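Local coordinates for protein GRMZM2G135359 pseudokinase (Zea mays, PDB 6CPY) that is a probably membrane-anchored receptor-like pseudokinase, represented here by its protein-kinase-fold domain, that may bind ATP, at residues A168-Y179 with K187-N195. Sequence-based numbering, arbitrary orientation.
Sequences AALRNFDSTTVY and KVSDLEFWN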
loop_
_atom_site.group_PDB
_atom_site.type_symbol
_atom_site.label_atom_id
_atom_site.label_comp_id
_atom_site.label_asym_id
_atom_site.label_seq_id
_atom_site.Cartn_x
_atom_site.Cartn_y
_atom_site.Cartn_z
ATOM N N ALA A 168 9.277 -6.690 -1.155
ATOM C CA ALA A 168 9.708 -5.488 -1.884
ATOM C C ALA A 168 8.550 -4.527 -2.146
ATOM O O ALA A 168 8.736 -3.308 -2.174
ATOM C CB ALA A 168 10.375 -5.873 -3.197
ATOM N N ALA A 169 7.353 -5.087 -2.311
ATOM C CA ALA A 169 6.136 -4.307 -2.516
ATOM C C ALA A 169 5.736 -3.440 -1.308
ATOM O O ALA A 169 4.905 -2.549 -1.432
ATOM C CB ALA A 169 4.993 -5.240 -2.888
ATOM N N LEU A 170 6.324 -3.705 -0.144
ATOM C CA LEU A 170 5.963 -2.995 1.075
ATOM C C LEU A 170 7.094 -2.085 1.550
ATOM O O LEU A 170 7.069 -1.601 2.689
ATOM C CB LEU A 170 5.627 -4.006 2.169
ATOM C CG LEU A 170 4.552 -5.044 1.843
ATOM C CD1 LEU A 170 4.510 -6.115 2.928
ATOM C CD2 LEU A 170 3.202 -4.366 1.689
ATOM N N ARG A 171 8.074 -1.832 0.682
ATOM C CA ARG A 171 9.253 -1.064 1.077
ATOM C C ARG A 171 8.931 0.381 1.461
ATOM O O ARG A 171 9.700 1.004 2.202
ATOM C CB ARG A 171 10.323 -1.094 -0.028
ATOM C CG ARG A 171 10.002 -0.191 -1.202
ATOM C CD ARG A 171 10.760 -0.564 -2.464
ATOM N NE ARG A 171 10.379 0.335 -3.549
ATOM C CZ ARG A 171 9.232 0.271 -4.228
ATOM N NH1 ARG A 171 8.326 -0.669 -3.965
ATOM N NH2 ARG A 171 8.986 1.158 -5.183
ATOM N N ASN A 172 7.814 0.908 0.951
ATOM C CA ASN A 172 7.361 2.277 1.260
ATOM C C ASN A 172 6.113 2.327 2.159
ATOM O O ASN A 172 5.465 3.365 2.275
ATOM C CB ASN A 172 7.069 3.027 -0.046
ATOM C CG ASN A 172 8.315 3.226 -0.883
ATOM O OD1 ASN A 172 9.388 3.487 -0.343
ATOM N ND2 ASN A 172 8.186 3.087 -2.201
ATOM N N PHE A 173 5.793 1.217 2.806
ATOM C CA PHE A 173 4.544 1.098 3.550
ATOM C C PHE A 173 4.355 2.131 4.678
ATOM O O PHE A 173 5.159 2.209 5.613
ATOM C CB PHE A 173 4.425 -0.316 4.102
ATOM C CG PHE A 173 3.258 -0.503 5.008
ATOM C CD1 PHE A 173 1.969 -0.504 4.505
ATOM C CD2 PHE A 173 3.450 -0.652 6.371
ATOM C CE1 PHE A 173 0.885 -0.660 5.344
ATOM C CE2 PHE A 173 2.373 -0.814 7.216
ATOM C CZ PHE A 173 1.091 -0.809 6.702
ATOM N N ASP A 174 3.296 2.931 4.567
ATOM C CA ASP A 174 2.856 3.827 5.642
ATOM C C ASP A 174 1.433 4.298 5.335
ATOM O O ASP A 174 0.804 3.789 4.400
ATOM C CB ASP A 174 3.830 5.002 5.872
ATOM C CG ASP A 174 3.994 5.902 4.670
ATOM O OD1 ASP A 174 3.032 6.111 3.896
ATOM O OD2 ASP A 174 5.117 6.434 4.516
ATOM N N SER A 175 0.895 5.224 6.120
ATOM C CA SER A 175 -0.490 5.631 5.900
ATOM C C SER A 175 -0.695 6.366 4.573
ATOM O O SER A 175 -1.819 6.415 4.075
ATOM C CB SER A 175 -1.041 6.441 7.084
ATOM O OG SER A 175 -0.369 7.675 7.217
ATOM N N THR A 176 0.373 6.912 3.979
ATOM C CA THR A 176 0.264 7.526 2.642
ATOM C C THR A 176 0.166 6.511 1.499
ATOM O O THR A 176 -0.226 6.864 0.377
ATOM C CB THR A 176 1.427 8.514 2.319
ATOM O OG1 THR A 176 2.654 7.803 2.118
ATOM C CG2 THR A 176 1.590 9.545 3.423
ATOM N N THR A 177 0.497 5.256 1.768
ATOM C CA THR A 177 0.435 4.222 0.735
ATOM C C THR A 177 -0.703 3.234 0.907
ATOM O O THR A 177 -0.813 2.289 0.124
ATOM C CB THR A 177 1.779 3.484 0.595
ATOM O OG1 THR A 177 2.029 2.674 1.753
ATOM C CG2 THR A 177 2.890 4.492 0.424
ATOM N N VAL A 178 -1.556 3.462 1.910
ATOM C CA VAL A 178 -2.781 2.697 2.082
ATOM C C VAL A 178 -3.935 3.527 1.550
ATOM O O VAL A 178 -4.180 4.641 2.029
ATOM C CB VAL A 178 -3.054 2.369 3.563
ATOM C CG1 VAL A 178 -4.358 1.606 3.704
ATOM C CG2 VAL A 178 -1.899 1.581 4.152
ATOM N N TYR A 179 -4.628 2.982 0.560
ATOM C CA TYR A 179 -5.793 3.620 -0.032
ATOM C C TYR A 179 -7.078 2.974 0.491
ATOM O O TYR A 179 -7.056 1.881 1.053
ATOM C CB TYR A 179 -5.721 3.543 -1.560
ATOM C CG TYR A 179 -4.667 4.466 -2.134
ATOM C CD1 TYR A 179 -3.323 4.116 -2.122
ATOM C CD2 TYR A 179 -5.017 5.708 -2.656
ATOM C CE1 TYR A 179 -2.358 4.972 -2.628
ATOM C CE2 TYR A 179 -4.061 6.568 -3.171
ATOM C CZ TYR A 179 -2.736 6.201 -3.151
ATOM O OH TYR A 179 -1.785 7.067 -3.666
ATOM N N LYS A 187 -6.782 -0.844 0.924
ATOM C CA LYS A 187 -5.948 -1.366 -0.152
ATOM C C LYS A 187 -4.529 -0.837 -0.018
ATOM O O LYS A 187 -4.251 0.348 -0.267
ATOM C CB LYS A 187 -6.557 -1.049 -1.531
ATOM C CG LYS A 187 -7.591 -2.089 -1.959
ATOM C CD LYS A 187 -8.047 -1.919 -3.405
ATOM C CE LYS A 187 -9.118 -2.923 -3.765
ATOM N NZ LYS A 187 -8.596 -4.304 -3.943
ATOM N N VAL A 188 -3.629 -1.714 0.419
ATOM C CA VAL A 188 -2.216 -1.389 0.512
ATOM C C VAL A 188 -1.686 -1.292 -0.919
ATOM O O VAL A 188 -2.057 -2.100 -1.768
ATOM C CB VAL A 188 -1.421 -2.456 1.275
ATOM C CG1 VAL A 188 0.056 -2.086 1.343
ATOM C CG2 VAL A 188 -2.000 -2.647 2.678
ATOM N N SER A 189 -0.837 -0.305 -1.177
ATOM C CA SER A 189 -0.367 -0.063 -2.550
ATOM C C SER A 189 1.137 -0.138 -2.697
ATOM O O SER A 189 1.893 -0.015 -1.723
ATOM C CB SER A 189 -0.847 1.288 -3.050
ATOM O OG SER A 189 -0.177 2.345 -2.403
ATOM N N ASP A 190 1.564 -0.327 -3.940
ATOM C CA ASP A 190 2.955 -0.206 -4.303
ATOM C C ASP A 190 3.023 0.477 -5.673
ATOM O O ASP A 190 3.110 -0.190 -6.711
ATOM C CB ASP A 190 3.606 -1.570 -4.350
ATOM C CG ASP A 190 5.069 -1.512 -4.775
ATOM O OD1 ASP A 190 5.705 -0.439 -4.729
ATOM O OD2 ASP A 190 5.581 -2.562 -5.173
ATOM N N LEU A 191 2.983 1.799 -5.645
ATOM C CA LEU A 191 2.875 2.617 -6.856
ATOM C C LEU A 191 4.221 3.116 -7.386
ATOM O O LEU A 191 4.336 3.467 -8.565
ATOM C CB LEU A 191 1.946 3.791 -6.580
ATOM C CG LEU A 191 0.524 3.374 -6.197
ATOM C CD1 LEU A 191 -0.270 4.567 -5.718
ATOM C CD2 LEU A 191 -0.190 2.692 -7.355
ATOM N N GLU A 192 5.226 3.149 -6.520
ATOM C CA GLU A 192 6.531 3.686 -6.875
ATOM C C GLU A 192 7.266 2.694 -7.746
ATOM O O GLU A 192 7.248 1.497 -7.483
ATOM C CB GLU A 192 7.352 3.961 -5.609
ATOM C CG GLU A 192 6.801 5.077 -4.737
ATOM C CD GLU A 192 7.532 6.396 -4.911
ATOM O OE1 GLU A 192 7.868 6.763 -6.061
ATOM O OE2 GLU A 192 7.758 7.083 -3.889
ATOM N N PHE A 193 7.923 3.189 -8.782
ATOM C CA PHE A 193 8.726 2.321 -9.627
ATOM C C PHE A 193 9.930 1.853 -8.806
ATOM O O PHE A 193 10.506 2.637 -8.042
ATOM C CB PHE A 193 9.152 3.048 -10.903
ATOM C CG PHE A 193 8.025 3.244 -11.882
ATOM C CD1 PHE A 193 7.029 4.183 -11.647
ATOM C CD2 PHE A 193 7.959 2.492 -13.045
ATOM C CE1 PHE A 193 5.984 4.357 -12.547
ATOM C CE2 PHE A 193 6.916 2.665 -13.948
ATOM C CZ PHE A 193 5.926 3.592 -13.694
ATOM N N TRP A 194 10.280 0.575 -8.941
ATOM C CA TRP A 194 11.357 -0.039 -8.143
ATOM C C TRP A 194 12.743 0.459 -8.578
ATOM O O TRP A 194 13.503 -0.282 -9.205
ATOM C CB TRP A 194 11.305 -1.573 -8.265
ATOM C CG TRP A 194 10.129 -2.242 -7.594
ATOM C CD1 TRP A 194 9.021 -1.639 -7.055
ATOM C CD2 TRP A 194 9.935 -3.650 -7.430
ATOM N NE1 TRP A 194 8.161 -2.589 -6.553
ATOM C CE2 TRP A 194 8.701 -3.831 -6.768
ATOM C CE3 TRP A 194 10.696 -4.779 -7.768
ATOM C CZ2 TRP A 194 8.206 -5.100 -6.444
ATOM C CZ3 TRP A 194 10.206 -6.034 -7.446
ATOM C CH2 TRP A 194 8.971 -6.184 -6.788
ATOM N N ASN A 195 13.068 1.705 -8.243
ATOM C CA ASN A 195 14.387 2.272 -8.552
ATOM C C ASN A 195 14.673 3.519 -7.719
ATOM O O ASN A 195 14.689 3.462 -6.488
ATOM C CB ASN A 195 14.519 2.582 -10.051
ATOM C CG ASN A 195 13.451 3.534 -10.560
ATOM O OD1 ASN A 195 13.228 4.603 -9.993
ATOM N ND2 ASN A 195 12.801 3.158 -11.658
HETATM O O HOH W 1 2.610 0.255 0.733
#
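V178 and V188 form an antiparallel non-hydrogen-bonded pair beside the hydrogen-bonded pair Y179-K187, where Y179 N donates to K187 O (2.8 Å) and K187 N to Y179 O (2.7 Å). Just past this pairing, T177 O accepts two bonds from one residue, from S189 N and from S189 OG, the latter only 2.6 Å from it. S189 OG also lies at the edge of the Y179 ring, near its plane. On the valine face, V188 CG1 meets L170 CD2 and F173 CD1. In sequence L170-R171-N172 and D190-L191-E192 stand where active kinases carry HRD and DFG: R171 and D190 are kept, but L170 and N172 replace histidine and aspartate, and L191 and E192 phenylalanine and glycine, as befits a pseudokinase. R171 joins the two motifs: with CG between backbone N and carbonyl carbon (chi1 76°), its chain runs extended to NE and brings NH1 2.7 Å from D190 OD1 in a salt bridge. NH1 also donates to A168 O, near the guanidinium plane, while NH2 donates to E192 O (2.9 Å) from above the carbonyl plane. W194 CD1 lies over one guanidinium face, toward its rim, the two planes 65° apart, and N172 ND2 over the centre of the other. D190 OD2 takes the W194 NE1 hydrogen on its syn lone pair (2.9 Å), and A168 CB sits over the indole's six-membered ring in a CH-pi contact. A leucine in place of R171 would probably leave the D190 carboxylate without its positive mate and A168 O without its side-chain donor.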